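Local coordinates for protein acyl-CoA hydrolase (Bacillus cereus, PDB 1Y7U) that probably hydrolyses long-chain fatty acyl-CoA thioesters, and binds coenzyme A and calcium, at residues I89-E97 with S147-R158; K11-R19 with P135-E144. All coordinates share one frame; numbering follows the deposited sequence. Where two conformers were deposited one is given.

Interaction 1 of 2, residues I89-E97 with S147-R158; sequences IWTGRTSME and SHRIAVLRAEQR. With COA (coenzyme A), chain F.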
loop_
_atom_site.group_PDB
_atom_site.type_symbol
_atom_site.label_atom_id
_atom_site.label_comp_id
_atom_site.label_asym_id
_atom_site.label_seq_id
_atom_site.Cartn_x
_atom_site.Cartn_y
_atom_site.Cartn_z
ATOM N N ILE A 89 -2.267 -17.839 25.322
ATOM C CA ILE A 89 -1.803 -18.828 26.292
ATOM C C ILE A 89 -2.225 -18.485 27.694
ATOM O O ILE A 89 -2.440 -19.376 28.504
ATOM C CB ILE A 89 -0.287 -18.984 26.370
ATOM C CG1 ILE A 89 0.378 -17.799 25.698
ATOM C CG2 ILE A 89 0.127 -20.360 25.859
ATOM C CD1 ILE A 89 1.684 -17.473 26.308
ATOM N N TRP A 90 -2.324 -17.201 27.999
ATOM C CA TRP A 90 -2.717 -16.791 29.333
ATOM C C TRP A 90 -3.931 -15.895 29.234
ATOM O O TRP A 90 -4.035 -15.102 28.309
ATOM C CB TRP A 90 -1.568 -16.036 29.997
ATOM C CG TRP A 90 -1.879 -15.501 31.371
ATOM C CD1 TRP A 90 -1.580 -16.087 32.571
ATOM C CD2 TRP A 90 -2.543 -14.271 31.683
ATOM N NE1 TRP A 90 -2.013 -15.294 33.604
ATOM C CE2 TRP A 90 -2.609 -14.175 33.087
ATOM C CE3 TRP A 90 -3.090 -13.243 30.909
ATOM C CZ2 TRP A 90 -3.199 -13.092 33.736
ATOM C CZ3 TRP A 90 -3.678 -12.164 31.556
ATOM C CH2 TRP A 90 -3.728 -12.099 32.956
ATOM N N THR A 91 -4.859 -16.028 30.173
ATOM C CA THR A 91 -6.037 -15.171 30.166
ATOM C C THR A 91 -6.337 -14.620 31.531
ATOM O O THR A 91 -6.122 -15.280 32.543
ATOM C CB THR A 91 -7.319 -15.886 29.683
ATOM O OG1 THR A 91 -7.421 -17.186 30.284
ATOM C CG2 THR A 91 -7.332 -15.975 28.178
ATOM N N GLY A 92 -6.822 -13.387 31.539
ATOM C CA GLY A 92 -7.208 -12.737 32.771
ATOM C C GLY A 92 -8.706 -12.902 32.756
ATOM O O GLY A 92 -9.206 -13.913 32.276
ATOM N N ARG A 93 -9.439 -11.925 33.258
ATOM C CA ARG A 93 -10.882 -12.037 33.249
ATOM C C ARG A 93 -11.378 -11.413 31.960
ATOM O O ARG A 93 -12.271 -11.925 31.277
ATOM C CB ARG A 93 -11.472 -11.276 34.428
ATOM C CG ARG A 93 -12.966 -11.174 34.371
ATOM C CD ARG A 93 -13.472 -10.134 35.331
ATOM N NE ARG A 93 -14.859 -9.803 35.029
ATOM C CZ ARG A 93 -15.260 -8.624 34.566
ATOM N NH1 ARG A 93 -14.377 -7.652 34.356
ATOM N NH2 ARG A 93 -16.544 -8.425 34.300
ATOM N N THR A 94 -10.748 -10.299 31.630
ATOM C CA THR A 94 -11.106 -9.523 30.472
ATOM C C THR A 94 -10.015 -9.450 29.406
ATOM O O THR A 94 -10.293 -9.141 28.250
ATOM C CB THR A 94 -11.489 -8.111 30.949
ATOM O OG1 THR A 94 -12.882 -7.892 30.703
ATOM C CG2 THR A 94 -10.648 -7.053 30.276
ATOM N N SER A 95 -8.778 -9.740 29.790
ATOM C CA SER A 95 -7.660 -9.673 28.855
ATOM C C SER A 95 -7.065 -11.032 28.558
ATOM O O SER A 95 -7.367 -12.013 29.226
ATOM C CB SER A 95 -6.566 -8.779 29.420
ATOM O OG SER A 95 -6.053 -9.335 30.616
HETATM N N MSE A 96 -6.198 -11.075 27.556
HETATM C CA MSE A 96 -5.548 -12.316 27.171
HETATM C C MSE A 96 -4.159 -12.032 26.621
HETATM O O MSE A 96 -3.931 -10.998 25.996
HETATM C CB MSE A 96 -6.408 -13.029 26.134
HETATM C CG MSE A 96 -6.963 -12.087 25.099
HETATM SE SE MSE A 96 -8.646 -12.670 24.369
HETATM C CE MSE A 96 -8.025 -14.306 23.618
ATOM N N GLU A 97 -3.218 -12.929 26.889
ATOM C CA GLU A 97 -1.868 -12.756 26.384
ATOM C C GLU A 97 -1.638 -13.687 25.226
ATOM O O GLU A 97 -1.807 -14.900 25.340
ATOM C CB GLU A 97 -0.830 -13.016 27.458
ATOM C CG GLU A 97 -0.676 -11.872 28.409
ATOM C CD GLU A 97 0.658 -11.903 29.089
ATOM O OE1 GLU A 97 1.651 -11.505 28.452
ATOM O OE2 GLU A 97 0.722 -12.343 30.253
ATOM N N SER A 147 5.196 -22.242 27.827
ATOM C CA SER A 147 4.927 -20.896 27.379
ATOM C C SER A 147 3.892 -20.256 28.308
ATOM O O SER A 147 3.949 -19.055 28.571
ATOM C CB SER A 147 4.471 -20.901 25.906
ATOM O OG SER A 147 5.579 -20.876 24.998
ATOM N N HIS A 148 2.970 -21.052 28.843
ATOM C CA HIS A 148 1.966 -20.496 29.750
ATOM C C HIS A 148 2.581 -20.080 31.085
ATOM O O HIS A 148 2.148 -19.098 31.702
ATOM C CB HIS A 148 0.827 -21.488 29.996
ATOM C CG HIS A 148 -0.191 -20.991 30.975
ATOM N ND1 HIS A 148 -0.202 -21.372 32.299
ATOM C CD2 HIS A 148 -1.192 -20.090 30.839
ATOM C CE1 HIS A 148 -1.163 -20.728 32.936
ATOM N NE2 HIS A 148 -1.779 -19.942 32.071
ATOM N N ARG A 149 3.593 -20.826 31.525
ATOM C CA ARG A 149 4.285 -20.526 32.777
ATOM C C ARG A 149 4.972 -19.177 32.606
ATOM O O ARG A 149 4.863 -18.286 33.452
ATOM C CB ARG A 149 5.333 -21.599 33.064
ATOM C CG ARG A 149 5.386 -22.097 34.500
ATOM C CD ARG A 149 6.026 -21.113 35.471
ATOM N NE ARG A 149 5.047 -20.516 36.380
ATOM C CZ ARG A 149 5.354 -19.795 37.459
ATOM N NH1 ARG A 149 6.619 -19.574 37.784
ATOM N NH2 ARG A 149 4.389 -19.278 38.212
ATOM N N ILE A 150 5.683 -19.033 31.496
ATOM C CA ILE A 150 6.383 -17.796 31.202
ATOM C C ILE A 150 5.392 -16.654 31.089
ATOM O O ILE A 150 5.634 -15.558 31.597
ATOM C CB ILE A 150 7.182 -17.909 29.890
ATOM C CG1 ILE A 150 8.290 -18.951 30.063
ATOM C CG2 ILE A 150 7.752 -16.549 29.501
ATOM C CD1 ILE A 150 9.177 -19.145 28.859
ATOM N N ALA A 151 4.269 -16.908 30.428
ATOM C CA ALA A 151 3.248 -15.881 30.270
ATOM C C ALA A 151 2.737 -15.448 31.639
ATOM O O ALA A 151 2.439 -14.278 31.853
ATOM C CB ALA A 151 2.110 -16.407 29.430
ATOM N N VAL A 152 2.637 -16.399 32.563
ATOM C CA VAL A 152 2.173 -16.112 33.919
ATOM C C VAL A 152 3.092 -15.093 34.595
ATOM O O VAL A 152 2.622 -14.151 35.247
ATOM C CB VAL A 152 2.130 -17.409 34.784
ATOM C CG1 VAL A 152 1.895 -17.065 36.237
ATOM C CG2 VAL A 152 1.021 -18.332 34.290
ATOM N N LEU A 153 4.398 -15.285 34.430
ATOM C CA LEU A 153 5.384 -14.387 35.022
ATOM C C LEU A 153 5.416 -13.022 34.362
ATOM O O LEU A 153 5.645 -12.017 35.026
ATOM C CB LEU A 153 6.776 -15.013 34.970
ATOM C CG LEU A 153 6.883 -16.259 35.849
ATOM C CD1 LEU A 153 8.160 -17.013 35.581
ATOM C CD2 LEU A 153 6.802 -15.825 37.291
ATOM N N ARG A 154 5.178 -13.000 33.056
ATOM C CA ARG A 154 5.168 -11.761 32.289
ATOM C C ARG A 154 3.936 -10.934 32.632
ATOM O O ARG A 154 3.953 -9.705 32.558
ATOM C CB ARG A 154 5.159 -12.077 30.790
ATOM C CG ARG A 154 6.454 -12.670 30.265
ATOM C CD ARG A 154 7.453 -11.581 29.917
ATOM N NE ARG A 154 7.685 -10.670 31.030
ATOM C CZ ARG A 154 8.409 -9.562 30.941
ATOM N NH1 ARG A 154 8.974 -9.222 29.791
ATOM N NH2 ARG A 154 8.565 -8.786 32.004
ATOM N N ALA A 155 2.871 -11.628 33.018
ATOM C CA ALA A 155 1.602 -10.991 33.341
ATOM C C ALA A 155 1.662 -10.345 34.721
ATOM O O ALA A 155 0.764 -9.588 35.095
ATOM C CB ALA A 155 0.472 -12.013 33.287
ATOM N N GLU A 156 2.715 -10.655 35.476
ATOM C CA GLU A 156 2.892 -10.082 36.807
ATOM C C GLU A 156 3.593 -8.724 36.755
ATOM O O GLU A 156 3.214 -7.807 37.478
ATOM C CB GLU A 156 3.677 -11.030 37.713
ATOM C CG GLU A 156 2.872 -12.218 38.204
ATOM C CD GLU A 156 3.657 -13.096 39.157
ATOM O OE1 GLU A 156 4.215 -12.556 40.138
ATOM O OE2 GLU A 156 3.711 -14.325 38.928
ATOM N N GLN A 157 4.595 -8.613 35.889
ATOM C CA GLN A 157 5.351 -7.380 35.718
ATOM C C GLN A 157 4.546 -6.354 34.933
ATOM O O GLN A 157 4.924 -5.188 34.842
ATOM C CB GLN A 157 6.627 -7.656 34.938
ATOM C CG GLN A 157 7.883 -7.701 35.752
ATOM C CD GLN A 157 9.062 -7.237 34.926
ATOM O OE1 GLN A 157 9.154 -6.060 34.571
ATOM N NE2 GLN A 157 9.960 -8.159 34.596
ATOM N N ARG A 158 3.438 -6.807 34.365
ATOM C CA ARG A 158 2.574 -5.979 33.537
ATOM C C ARG A 158 2.228 -4.665 34.222
ATOM O O ARG A 158 2.279 -3.588 33.619
ATOM C CB ARG A 158 1.285 -6.752 33.238
ATOM C CG ARG A 158 0.036 -5.894 33.184
ATOM C CD ARG A 158 -1.209 -6.739 33.308
ATOM N NE ARG A 158 -1.387 -7.632 32.173
ATOM C CZ ARG A 158 -2.319 -8.577 32.118
ATOM N NH1 ARG A 158 -3.151 -8.745 33.139
ATOM N NH2 ARG A 158 -2.417 -9.356 31.047
HETATM N N1A COA F . -0.781 -3.997 29.760
HETATM C C2A COA F . -1.345 -5.219 29.890
HETATM N N3A COA F . -2.644 -5.333 30.276
HETATM C C4A COA F . -3.360 -4.256 30.526
HETATM C C5A COA F . -2.819 -3.030 30.360
HETATM C C6A COA F . -1.506 -2.875 29.969
HETATM N N6A COA F . -1.017 -1.730 29.497
HETATM N N7A COA F . -3.750 -2.169 30.670
HETATM C C8A COA F . -4.851 -2.803 30.985
HETATM N N9A COA F . -4.628 -4.103 30.927
HETATM C C1B COA F . -5.665 -5.120 31.132
HETATM C C2B COA F . -5.643 -5.807 32.473
HETATM O O2B COA F . -4.929 -7.000 32.307
HETATM C C3B COA F . -7.087 -6.105 32.809
HETATM O O3B COA F . -7.150 -7.467 32.681
HETATM P P3B COA F . -8.039 -8.493 33.360
HETATM O O7A COA F . -7.930 -9.634 32.581
HETATM O O8A COA F . -9.401 -8.255 33.529
HETATM O O9A COA F . -7.507 -8.856 34.581
HETATM C C4B COA F . -7.804 -5.466 31.655
HETATM O O4B COA F . -6.917 -4.522 31.170
HETATM C C5B COA F . -9.058 -4.736 32.010
HETATM O O5B COA F . -8.753 -3.382 32.207
HETATM P P1A COA F . -9.686 -2.359 32.994
HETATM O O1A COA F . -9.030 -1.824 34.190
HETATM O O2A COA F . -10.929 -2.998 33.418
HETATM O O3A COA F . -9.945 -1.102 32.064
HETATM P P2A COA F . -8.927 -0.253 31.193
HETATM O O4A COA F . -7.671 0.072 31.882
HETATM O O5A COA F . -9.635 0.958 30.864
HETATM O O6A COA F . -8.639 -1.073 29.868
HETATM C CBP COA F . -7.159 0.048 28.254
HETATM C CCP COA F . -8.517 -0.574 28.554
HETATM C CDP COA F . -6.504 0.662 29.464
HETATM C CEP COA F . -6.225 -1.009 27.726
HETATM C CAP COA F . -7.375 1.308 27.414
HETATM O OAP COA F . -7.048 2.465 28.145
HETATM C C9P COA F . -7.302 1.392 25.927
HETATM O O9P COA F . -8.473 1.400 25.201
HETATM N N8P COA F . -6.144 1.454 25.351
HETATM C C7P COA F . -5.900 0.848 24.083
HETATM C C6P COA F . -7.003 0.974 23.051
HETATM C C5P COA F . -6.503 0.935 21.644
HETATM O O5P COA F . -7.154 1.479 20.729
HETATM N N4P COA F . -5.369 0.315 21.454
HETATM C C3P COA F . -4.542 0.635 20.350
HETATM C C2P COA F . -3.805 1.906 20.649
HETATM S S1P COA F . -4.368 3.228 19.634
#

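Interaction 2 of 2, residues K11-R19 with P135-E144; sequences KGKTANESR and PRVIPDTEEE. With CA (calcium ion), chain D.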
loop_
_atom_site.group_PDB
_atom_site.type_symbol
_atom_site.label_atom_id
_atom_site.label_comp_id
_atom_site.label_asym_id
_atom_site.label_seq_id
_atom_site.Cartn_x
_atom_site.Cartn_y
_atom_site.Cartn_z
ATOM N N LYS A 11 -17.086 -20.586 29.209
ATOM C CA LYS A 11 -16.499 -21.956 29.284
ATOM C C LYS A 11 -14.965 -21.922 29.286
ATOM O O LYS A 11 -14.363 -21.138 30.025
ATOM C CB LYS A 11 -17.004 -22.815 28.116
ATOM C CG LYS A 11 -16.509 -24.262 28.149
ATOM C CD LYS A 11 -16.885 -24.950 29.459
ATOM C CE LYS A 11 -15.776 -25.873 29.972
ATOM N NZ LYS A 11 -14.591 -25.124 30.502
ATOM N N GLY A 12 -14.343 -22.771 28.461
ATOM C CA GLY A 12 -12.892 -22.845 28.382
ATOM C C GLY A 12 -12.426 -23.330 27.023
ATOM O O GLY A 12 -12.948 -24.313 26.501
ATOM N N LYS A 13 -11.433 -22.647 26.453
ATOM C CA LYS A 13 -10.908 -22.983 25.126
ATOM C C LYS A 13 -9.451 -23.387 25.077
ATOM O O LYS A 13 -8.603 -22.809 25.746
ATOM C CB LYS A 13 -11.095 -21.809 24.164
ATOM C CG LYS A 13 -12.502 -21.606 23.650
ATOM C CD LYS A 13 -12.548 -20.393 22.753
ATOM C CE LYS A 13 -13.879 -20.279 22.057
ATOM N NZ LYS A 13 -13.905 -19.124 21.133
ATOM N N THR A 14 -9.168 -24.374 24.245
ATOM C CA THR A 14 -7.822 -24.874 24.060
ATOM C C THR A 14 -6.960 -23.803 23.369
ATOM O O THR A 14 -7.440 -23.074 22.510
ATOM C CB THR A 14 -7.888 -26.159 23.220
ATOM O OG1 THR A 14 -7.244 -27.216 23.930
ATOM C CG2 THR A 14 -7.233 -25.974 21.870
ATOM N N ALA A 15 -5.693 -23.692 23.744
ATOM C CA ALA A 15 -4.828 -22.690 23.121
ATOM C C ALA A 15 -4.894 -22.785 21.604
ATOM O O ALA A 15 -4.947 -21.774 20.904
ATOM C CB ALA A 15 -3.388 -22.870 23.579
ATOM N N ASN A 16 -4.899 -24.013 21.106
ATOM C CA ASN A 16 -4.942 -24.271 19.674
ATOM C C ASN A 16 -6.213 -23.771 18.981
ATOM O O ASN A 16 -6.261 -23.682 17.754
ATOM C CB ASN A 16 -4.741 -25.767 19.424
ATOM C CG ASN A 16 -4.712 -26.116 17.955
ATOM O OD1 ASN A 16 -5.690 -26.629 17.414
ATOM N ND2 ASN A 16 -3.590 -25.832 17.292
ATOM N N GLU A 17 -7.234 -23.438 19.767
ATOM C CA GLU A 17 -8.494 -22.927 19.227
ATOM C C GLU A 17 -8.220 -21.573 18.593
ATOM O O GLU A 17 -8.932 -21.153 17.691
ATOM C CB GLU A 17 -9.524 -22.692 20.334
ATOM C CG GLU A 17 -9.744 -23.826 21.310
ATOM C CD GLU A 17 -10.871 -24.742 20.912
ATOM O OE1 GLU A 17 -11.330 -25.510 21.788
ATOM O OE2 GLU A 17 -11.289 -24.696 19.734
ATOM N N SER A 18 -7.188 -20.890 19.083
ATOM C CA SER A 18 -6.854 -19.559 18.593
ATOM C C SER A 18 -5.561 -19.452 17.806
ATOM O O SER A 18 -5.114 -18.352 17.501
ATOM C CB SER A 18 -6.786 -18.587 19.766
ATOM O OG SER A 18 -5.749 -18.967 20.648
ATOM N N ARG A 19 -4.955 -20.584 17.479
ATOM C CA ARG A 19 -3.705 -20.564 16.733
ATOM C C ARG A 19 -3.914 -19.890 15.363
ATOM O O ARG A 19 -4.945 -20.080 14.716
ATOM C CB ARG A 19 -3.173 -22.001 16.594
ATOM C CG ARG A 19 -1.787 -22.111 16.000
ATOM C CD ARG A 19 -1.163 -23.489 16.233
ATOM N NE ARG A 19 -0.326 -23.531 17.437
ATOM C CZ ARG A 19 -0.738 -23.894 18.656
ATOM N NH1 ARG A 19 -1.995 -24.267 18.862
ATOM N NH2 ARG A 19 0.109 -23.870 19.680
ATOM N N PRO A 135 -13.176 -16.225 27.517
ATOM C CA PRO A 135 -13.007 -17.636 27.879
ATOM C C PRO A 135 -11.666 -17.884 28.567
ATOM O O PRO A 135 -10.793 -17.024 28.561
ATOM C CB PRO A 135 -13.099 -18.350 26.532
ATOM C CG PRO A 135 -14.030 -17.483 25.762
ATOM C CD PRO A 135 -13.535 -16.089 26.098
ATOM N N ARG A 136 -11.508 -19.055 29.168
ATOM C CA ARG A 136 -10.261 -19.390 29.835
ATOM C C ARG A 136 -9.469 -20.186 28.814
ATOM O O ARG A 136 -10.058 -20.831 27.955
ATOM C CB ARG A 136 -10.537 -20.238 31.083
ATOM C CG ARG A 136 -9.304 -20.527 31.931
ATOM C CD ARG A 136 -9.642 -21.342 33.183
ATOM N NE ARG A 136 -8.448 -21.709 33.951
ATOM C CZ ARG A 136 -7.642 -20.844 34.569
ATOM N NH1 ARG A 136 -7.891 -19.542 34.525
ATOM N NH2 ARG A 136 -6.576 -21.284 35.226
ATOM N N VAL A 137 -8.145 -20.124 28.879
ATOM C CA VAL A 137 -7.329 -20.876 27.932
ATOM C C VAL A 137 -6.911 -22.164 28.602
ATOM O O VAL A 137 -6.758 -22.212 29.818
ATOM C CB VAL A 137 -6.008 -20.162 27.564
ATOM C CG1 VAL A 137 -5.425 -20.769 26.313
ATOM C CG2 VAL A 137 -6.226 -18.708 27.385
ATOM N N ILE A 138 -6.730 -23.212 27.815
ATOM C CA ILE A 138 -6.262 -24.459 28.371
ATOM C C ILE A 138 -5.155 -24.995 27.470
ATOM O O ILE A 138 -5.387 -25.403 26.331
ATOM C CB ILE A 138 -7.415 -25.507 28.583
ATOM C CG1 ILE A 138 -7.045 -26.838 27.926
ATOM C CG2 ILE A 138 -8.743 -24.950 28.110
ATOM C CD1 ILE A 138 -8.088 -27.934 28.104
ATOM N N PRO A 139 -3.916 -24.934 27.964
ATOM C CA PRO A 139 -2.684 -25.382 27.307
ATOM C C PRO A 139 -2.656 -26.904 27.172
ATOM O O PRO A 139 -2.838 -27.603 28.159
ATOM C CB PRO A 139 -1.600 -24.894 28.258
ATOM C CG PRO A 139 -2.234 -23.663 28.907
ATOM C CD PRO A 139 -3.616 -24.142 29.170
ATOM N N ASP A 140 -2.431 -27.419 25.967
ATOM C CA ASP A 140 -2.380 -28.862 25.772
ATOM C C ASP A 140 -0.944 -29.357 25.754
ATOM O O ASP A 140 -0.512 -30.062 26.655
ATOM C CB ASP A 140 -3.054 -29.276 24.460
ATOM C CG ASP A 140 -4.569 -29.160 24.507
ATOM O OD1 ASP A 140 -5.107 -28.897 25.599
ATOM O OD2 ASP A 140 -5.223 -29.340 23.451
ATOM N N THR A 141 -0.215 -28.987 24.708
ATOM C CA THR A 141 1.181 -29.375 24.510
ATOM C C THR A 141 2.077 -29.090 25.712
ATOM O O THR A 141 1.728 -28.281 26.571
ATOM C CB THR A 141 1.756 -28.624 23.306
ATOM O OG1 THR A 141 0.920 -28.863 22.170
ATOM C CG2 THR A 141 3.178 -29.078 23.001
ATOM N N GLU A 142 3.231 -29.753 25.773
ATOM C CA GLU A 142 4.162 -29.523 26.873
ATOM C C GLU A 142 4.743 -28.135 26.653
ATOM O O GLU A 142 4.968 -27.369 27.593
ATOM C CB GLU A 142 5.292 -30.553 26.868
ATOM C CG GLU A 142 6.189 -30.460 28.095
ATOM C CD GLU A 142 7.362 -31.422 28.053
ATOM O OE1 GLU A 142 8.430 -31.051 27.513
ATOM O OE2 GLU A 142 7.210 -32.557 28.555
ATOM N N GLU A 143 4.969 -27.821 25.383
ATOM C CA GLU A 143 5.516 -26.537 24.981
ATOM C C GLU A 143 4.558 -25.420 25.381
ATOM O O GLU A 143 4.979 -24.376 25.876
ATOM C CB GLU A 143 5.721 -26.529 23.471
ATOM C CG GLU A 143 6.614 -25.425 22.978
ATOM C CD GLU A 143 6.771 -25.451 21.473
ATOM O OE1 GLU A 143 5.784 -25.153 20.762
ATOM O OE2 GLU A 143 7.884 -25.777 21.004
ATOM N N GLU A 144 3.266 -25.650 25.164
ATOM C CA GLU A 144 2.254 -24.664 25.501
ATOM C C GLU A 144 2.205 -24.430 27.009
ATOM O O GLU A 144 1.948 -23.316 27.464
ATOM C CB GLU A 144 0.886 -25.120 24.994
ATOM C CG GLU A 144 0.877 -25.517 23.524
ATOM C CD GLU A 144 -0.529 -25.742 22.977
ATOM O OE1 GLU A 144 -1.344 -26.380 23.678
ATOM O OE2 GLU A 144 -0.816 -25.293 21.844
HETATM CA CA CA D . -4.008 -26.483 22.648
#

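Interaction 1 of 2, residues I89-E97 with S147-R158
With its CG anti to the backbone N (chi1 177°), Trp90 lays its indole along helix 147-158, while a bend at chi3 of Arg158 (-66°) brings the guanidinium back to meet the far end of that ring. Ala155 CB sits over the face of the six-membered ring, 3.9 Å from its centroid, in a CH-pi contact. Val152 comes instead to the ring's edge, CG2 lying 3.8 Å from Trp90 CD1. The guanidinium plane stands 75° from the indole. Ala151, facing the strands, packs its CB 3.7 Å from Trp90 CB and also touches Ile89 CD1; the small alanine suits the close approach of helix and strand. Glu97 and Arg158 run alongside each other with opposite headings, Glu97 OE2 lying 4.4 Å from Arg158 NH2 but well out of the guanidinium plane, so any attraction is probably electrostatic. Arg158 suits this place because its alkyl part and NE run along the adenine of coenzyme A while ribose O2B lies over the guanidinium face. Nearby, Thr94 N and Ser95 N bond phosphate oxygen O7A at 3.0 and 2.9 Å; the turn at Gly92 brings its CA close to the same oxygen. Asp71 and Phe72 of the second subunit also bond coenzyme A. Ile89 and Trp90 both face Glu97 in a classic beta bulge, and the hairpin turn beyond it forms the 3'-phosphate site of this hotdog-fold protein.

Interaction 2 of 2, residues K11-R19 with P135-E144
Lys13 and Val137 pair in a short parallel ladder, and its backbone bonds form the firm part of the contact. Lys13 N bonds Arg136 O at 2.7 Å, and Ile138 N returns a bond to Lys13 O. Ala15 N adds a third, reaching Ile138 O at 3.1 Å. Beneath the ladder Ala15 CB packs 4.0 Å from Val137 CG1, a small group against a branched one, and Val137 also touches His57 of helix 39-58. The extended Lys13 chain carries NZ to His57 O of that helix. The other face is looser: Arg136 leads its charged end away from the ladder, Ile138 is exposed, and Thr14 meets Asp140 nearly perpendicularly close to the surface, Thr14 OG1 donating to Asp140 OD2 from above the carboxylate plane.

Buried Glu144 works with both oxygens. OE2 takes a salt bridge from Arg19 NH2 (2.8 Å) on its anti lone pair, with guanidinium and carboxylate only 14° from coplanar; the bend at chi3 of Arg19 (-94°) turns its tip that way, and Glu85 holds its NE. OE1 binds the calcium ion at 2.9 Å and accepts the N-H groups of Asp140 and of Thr141, the N-cap residue of the helix. Asp140, a known calcium-site residue, has OD2 3.2 Å from the ion, farther than Glu144 OE1. Cation, guanidinium and amide N-H groups together would be expected to stabilise the Glu144 carboxylate as an anion.

How the interactions relate
From the N terminus, residues 11-19 come first and wait more than a hundred residues for 135-144; interaction 2 closes that long loop, within which lie helix 39-58 and the five-stranded antiparallel sheet. Interaction 1 begins inside it, at the hairpin 89-97, and closes only after it, on helix 142-170, so the two loops cross instead of nesting. Helix 142-170 serves both: its first turn belongs to the calcium end, later turns to the coenzyme A end. The contacts also touch directly, Thr91 CG2 packing against Val137 CG2, which joins the small parallel ladder to strand 81-91 of the hairpin and so to the main sheet.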